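Local coordinates for protein monoacylglycerol lipase (Palaeococcus ferrophilus, PDB 6QE2) that hydrolyses monoacylglycerols to fatty acid and glycerol, as a lipase of the alpha/beta-hydrolase fold, at residues L18-G23 and A45-G50; R58-V63 and R168-L173. All coordinates share one frame; numbering follows the deposited sequence.

Interaction 1: L18-G23 and A45-G50; sequences LVHGLG and AFDWPG
H20 and W48 carry a buried contact between the loops that leave two neighbouring parallel strands, 15-19 and 42-46, at their C-terminal ends. The imidazole bridges the widening gap: its NE2 accepts the backbone N-H of W48 at 3.0 Å, nearly straight, although the donor stands 31° out of the ring plane. At the other side of the ring, ND1 donates in plane to the carbonyl O of G21, 2.8 Å away. Both ring nitrogens are therefore used, which fixes the rotation of the imidazole and points to the ND1-protonated form. CG of H20 is wedged between its own backbone N and carbonyl carbon (chi1 69°), and this turns the ring across to the second loop. CD1 of W48 lies over one face of the imidazole, toward its rim and 3.2 Å from CE1, with the two planes at 46°; CA of D47 meets the edge. With an alanine in place of H20, the N-H of W48 and the O of G21 would probably be left without these mates and a gap would open beside CD1 of W48. Closer to the sheet, a water donates to L18 O and F46 O and accepts from H20 N; it sits over the centre of the F46 ring. V19 packs CG1 against NE1 of W48 at 3.6 Å, while its CG2 meets CE1 of F46. D47 turns its carboxylate elsewhere, to S26 and the backbone of K53. The arrangement is that of a right-handed beta-alpha-beta crossover, strand 15-19, helix 30-38 and strand 42-46, in an alpha/beta-hydrolase sheet.

Interaction 2: R58-V63 and R168-L173; sequences RGHTSV and RISGKL
S170 OG sits between its own backbone N and carbonyl carbon (chi1 74°), while H60 swings its ring anti to the backbone N (chi1 -174°), and the two meet with ND1 of H60 2.8 Å from OG of S170. The hydroxyl approaches the imidazole edge in its plane, and the bond is nearly straight. The same OG accepts from L173 N at 3.1 Å, making S170 the N-cap of the helix that starts at G171, so the histidine grips the capping group itself. S170 N donates to G59 O at 3.0 Å. G59 brings its backbone hard against the strand, its CA making a CH...O contact with R168 O; a side chain there would run into that carbonyl. L173 drapes over this bend: CD2 approaches G59 O at 3.4 Å, CB lies 3.3 Å from T61 O, and CD1 reaches CA of S62. Its CD2 also lies beside CG2 of T61, the two side chains pointing the same way. K172, extended beyond CG, crosses H60 at about a right angle, with CB at the ring edge, and runs on to lay CE 4.1 Å from CB of S62. Beyond it, one water is bound by S62 OG and weakly by NZ of K172. S62 caps a helix too, its OG taking E65 N, while T61 OG1 is held by E65. The loop thus links the N-terminal ends of helices 63-77 and 171-186, with strand 168-170 paired on its other side to strand 139-141 and S176 of helix 171-186 accepting from V63 N.

Interaction 1 closes before interaction 2 opens along the chain, and their centres lie about 12 Å apart. The first belongs to the central mixed sheet, at the ends of strands 15-19 and 42-46; the second lies further from the centre of the chain, where the loop before helix 63-77 meets strand 168-170 and helix 171-186. They touch directly: G50 O is 2.9 Å from G59 N, a probable hydrogen bond, L22 packs on L173, and the indole of W48 lies against S62 O. Both loops of interaction 1 thus join the sheet ends to segments 58-63 and 168-173, close to bound detergent, which touches L22 and also I169, consistent with a lipid-binding region.

Interaction 1: L18-G23 and A45-G50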
# COMPACT_ATOMS: atom_id res chain seq x y z
N LEU A 18 -6.13 6.91 -0.69
CA LEU A 18 -4.79 6.50 -1.05
C LEU A 18 -3.94 6.18 0.17
O LEU A 18 -3.80 7.00 1.05
CB LEU A 18 -4.11 7.59 -1.87
CG LEU A 18 -2.62 7.40 -2.11
CD1 LEU A 18 -2.43 6.51 -3.32
CD2 LEU A 18 -1.93 8.72 -2.31
N VAL A 19 -3.36 4.99 0.19
CA VAL A 19 -2.55 4.52 1.30
C VAL A 19 -1.15 4.16 0.81
O VAL A 19 -0.97 3.15 0.15
CB VAL A 19 -3.23 3.31 1.96
CG1 VAL A 19 -2.50 2.91 3.22
CG2 VAL A 19 -4.68 3.62 2.26
N HIS A 20 -0.17 5.01 1.13
CA HIS A 20 1.21 4.82 0.67
C HIS A 20 1.91 3.72 1.50
O HIS A 20 1.34 3.15 2.42
CB HIS A 20 2.00 6.15 0.70
CG HIS A 20 2.31 6.70 2.08
ND1 HIS A 20 3.25 6.10 2.92
CD2 HIS A 20 1.85 7.78 2.75
CE1 HIS A 20 3.33 6.78 4.04
NE2 HIS A 20 2.50 7.81 3.96
N GLY A 21 3.15 3.44 1.09
CA GLY A 21 3.92 2.35 1.65
C GLY A 21 5.01 2.84 2.61
O GLY A 21 5.11 4.02 2.95
N LEU A 22 5.89 1.90 2.99
CA LEU A 22 6.84 2.18 4.05
C LEU A 22 7.88 3.15 3.55
O LEU A 22 8.47 2.92 2.50
CB LEU A 22 7.56 0.85 4.43
CG LEU A 22 8.72 1.00 5.44
CD1 LEU A 22 8.21 1.41 6.80
CD2 LEU A 22 9.39 -0.34 5.56
N GLY A 23 8.19 4.17 4.33
CA GLY A 23 9.28 5.08 3.99
C GLY A 23 8.94 6.14 2.97
O GLY A 23 9.78 7.02 2.72
N ALA A 45 -5.96 11.75 0.38
CA ALA A 45 -4.59 11.34 0.64
C ALA A 45 -4.21 11.68 2.07
O ALA A 45 -4.70 12.65 2.65
CB ALA A 45 -3.62 12.02 -0.33
N PHE A 46 -3.32 10.88 2.64
CA PHE A 46 -2.76 11.19 3.94
C PHE A 46 -1.36 10.61 3.98
O PHE A 46 -1.03 9.69 3.24
CB PHE A 46 -3.60 10.64 5.10
CG PHE A 46 -3.58 9.13 5.21
CD1 PHE A 46 -4.45 8.35 4.46
CD2 PHE A 46 -2.67 8.49 6.04
CE1 PHE A 46 -4.43 6.96 4.56
CE2 PHE A 46 -2.63 7.11 6.14
CZ PHE A 46 -3.51 6.34 5.39
N ASP A 47 -0.53 11.16 4.86
CA ASP A 47 0.77 10.59 5.15
C ASP A 47 0.70 9.86 6.48
O ASP A 47 0.17 10.40 7.46
CB ASP A 47 1.86 11.67 5.16
CG ASP A 47 2.19 12.19 3.77
OD1 ASP A 47 1.65 11.64 2.78
OD2 ASP A 47 3.00 13.13 3.64
N TRP A 48 1.16 8.61 6.50
CA TRP A 48 1.18 7.82 7.72
C TRP A 48 1.91 8.55 8.84
O TRP A 48 2.80 9.37 8.57
CB TRP A 48 1.90 6.49 7.51
CG TRP A 48 1.24 5.43 6.68
CD1 TRP A 48 0.73 5.55 5.42
CD2 TRP A 48 1.11 4.05 7.04
NE1 TRP A 48 0.27 4.33 4.98
CE2 TRP A 48 0.49 3.39 5.95
CE3 TRP A 48 1.44 3.31 8.17
CZ2 TRP A 48 0.20 2.03 5.97
CZ3 TRP A 48 1.16 1.95 8.19
CH2 TRP A 48 0.54 1.33 7.10
N PRO A 49 1.59 8.25 10.09
CA PRO A 49 2.44 8.71 11.19
C PRO A 49 3.89 8.31 10.93
O PRO A 49 4.16 7.22 10.42
CB PRO A 49 1.87 7.98 12.41
CG PRO A 49 0.44 7.67 12.04
CD PRO A 49 0.45 7.44 10.55
N GLY A 50 4.81 9.21 11.25
CA GLY A 50 6.22 8.91 11.02
C GLY A 50 6.62 8.89 9.57
O GLY A 50 7.66 8.30 9.23
O HOH W 1 -1.33 7.47 1.96

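Interaction 2: R58-V63 and R168-L173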
# COMPACT_ATOMS: atom_id res chain seq x y z
N ARG A 58 10.34 8.96 12.67
CA ARG A 58 10.28 8.38 11.34
C ARG A 58 10.16 6.86 11.41
O ARG A 58 10.92 6.19 12.11
CB ARG A 58 11.53 8.76 10.54
CG ARG A 58 11.70 10.26 10.27
CD ARG A 58 10.57 10.83 9.42
NE ARG A 58 9.44 11.26 10.25
CZ ARG A 58 8.35 11.86 9.78
NH1 ARG A 58 8.22 12.11 8.48
NH2 ARG A 58 7.38 12.22 10.61
N GLY A 59 9.18 6.32 10.69
CA GLY A 59 9.00 4.89 10.58
C GLY A 59 8.35 4.22 11.77
O GLY A 59 8.31 2.99 11.82
N HIS A 60 7.87 5.01 12.72
CA HIS A 60 7.24 4.46 13.91
C HIS A 60 5.73 4.58 13.84
O HIS A 60 5.18 5.62 14.12
CB HIS A 60 7.74 5.16 15.16
CG HIS A 60 7.24 4.55 16.42
ND1 HIS A 60 7.17 3.19 16.60
CD2 HIS A 60 6.80 5.10 17.57
CE1 HIS A 60 6.71 2.93 17.81
NE2 HIS A 60 6.47 4.08 18.42
N THR A 61 5.10 3.47 13.47
CA THR A 61 3.66 3.35 13.34
C THR A 61 3.28 1.87 13.22
O THR A 61 4.06 0.99 13.55
CB THR A 61 3.13 4.15 12.13
OG1 THR A 61 1.71 4.06 12.06
CG2 THR A 61 3.75 3.65 10.86
N SER A 62 2.07 1.60 12.75
CA SER A 62 1.64 0.22 12.60
C SER A 62 0.53 0.10 11.58
O SER A 62 -0.10 1.08 11.23
CB SER A 62 1.16 -0.36 13.93
OG SER A 62 -0.03 0.24 14.36
N VAL A 63 0.28 -1.11 11.12
CA VAL A 63 -0.79 -1.35 10.16
C VAL A 63 -2.13 -1.06 10.83
O VAL A 63 -3.03 -0.51 10.23
CB VAL A 63 -0.78 -2.79 9.64
CG1 VAL A 63 -2.04 -3.06 8.85
CG2 VAL A 63 0.46 -3.04 8.80
N ARG A 168 13.71 4.32 7.73
CA ARG A 168 13.50 3.90 9.10
C ARG A 168 12.28 2.99 9.22
O ARG A 168 11.28 3.18 8.52
CB ARG A 168 13.31 5.11 10.02
CG ARG A 168 14.43 6.13 9.95
CD ARG A 168 15.60 5.67 10.79
NE ARG A 168 16.54 4.89 10.01
CZ ARG A 168 17.45 4.06 10.52
NH1 ARG A 168 17.52 3.89 11.84
NH2 ARG A 168 18.26 3.40 9.72
N ILE A 169 12.38 2.02 10.11
CA ILE A 169 11.24 1.20 10.51
C ILE A 169 11.41 0.88 11.99
O ILE A 169 12.51 0.51 12.42
CB ILE A 169 11.12 -0.09 9.66
CG1 ILE A 169 9.88 -0.90 10.08
CG2 ILE A 169 12.38 -0.95 9.76
CD1 ILE A 169 9.58 -2.08 9.15
N SER A 170 10.35 1.05 12.76
CA SER A 170 10.46 0.78 14.18
C SER A 170 10.20 -0.69 14.46
O SER A 170 9.72 -1.45 13.61
CB SER A 170 9.48 1.65 14.97
OG SER A 170 8.15 1.20 14.82
N GLY A 171 10.56 -1.12 15.67
CA GLY A 171 10.27 -2.49 16.06
C GLY A 171 8.78 -2.78 16.01
O GLY A 171 8.37 -3.86 15.56
N LYS A 172 7.96 -1.82 16.44
CA LYS A 172 6.51 -1.98 16.39
C LYS A 172 6.03 -2.17 14.95
O LYS A 172 5.23 -3.06 14.66
CB LYS A 172 5.83 -0.77 17.03
CG LYS A 172 4.31 -0.85 17.05
CD LYS A 172 3.69 0.44 17.55
CE LYS A 172 2.22 0.24 17.88
NZ LYS A 172 1.52 1.53 18.18
N LEU A 173 6.53 -1.34 14.04
CA LEU A 173 6.08 -1.44 12.65
C LEU A 173 6.54 -2.74 12.02
O LEU A 173 5.77 -3.39 11.30
CB LEU A 173 6.56 -0.24 11.84
CG LEU A 173 6.09 -0.22 10.39
CD1 LEU A 173 4.59 -0.47 10.29
CD2 LEU A 173 6.44 1.12 9.76
O HOH W 2 -0.97 -0.05 16.69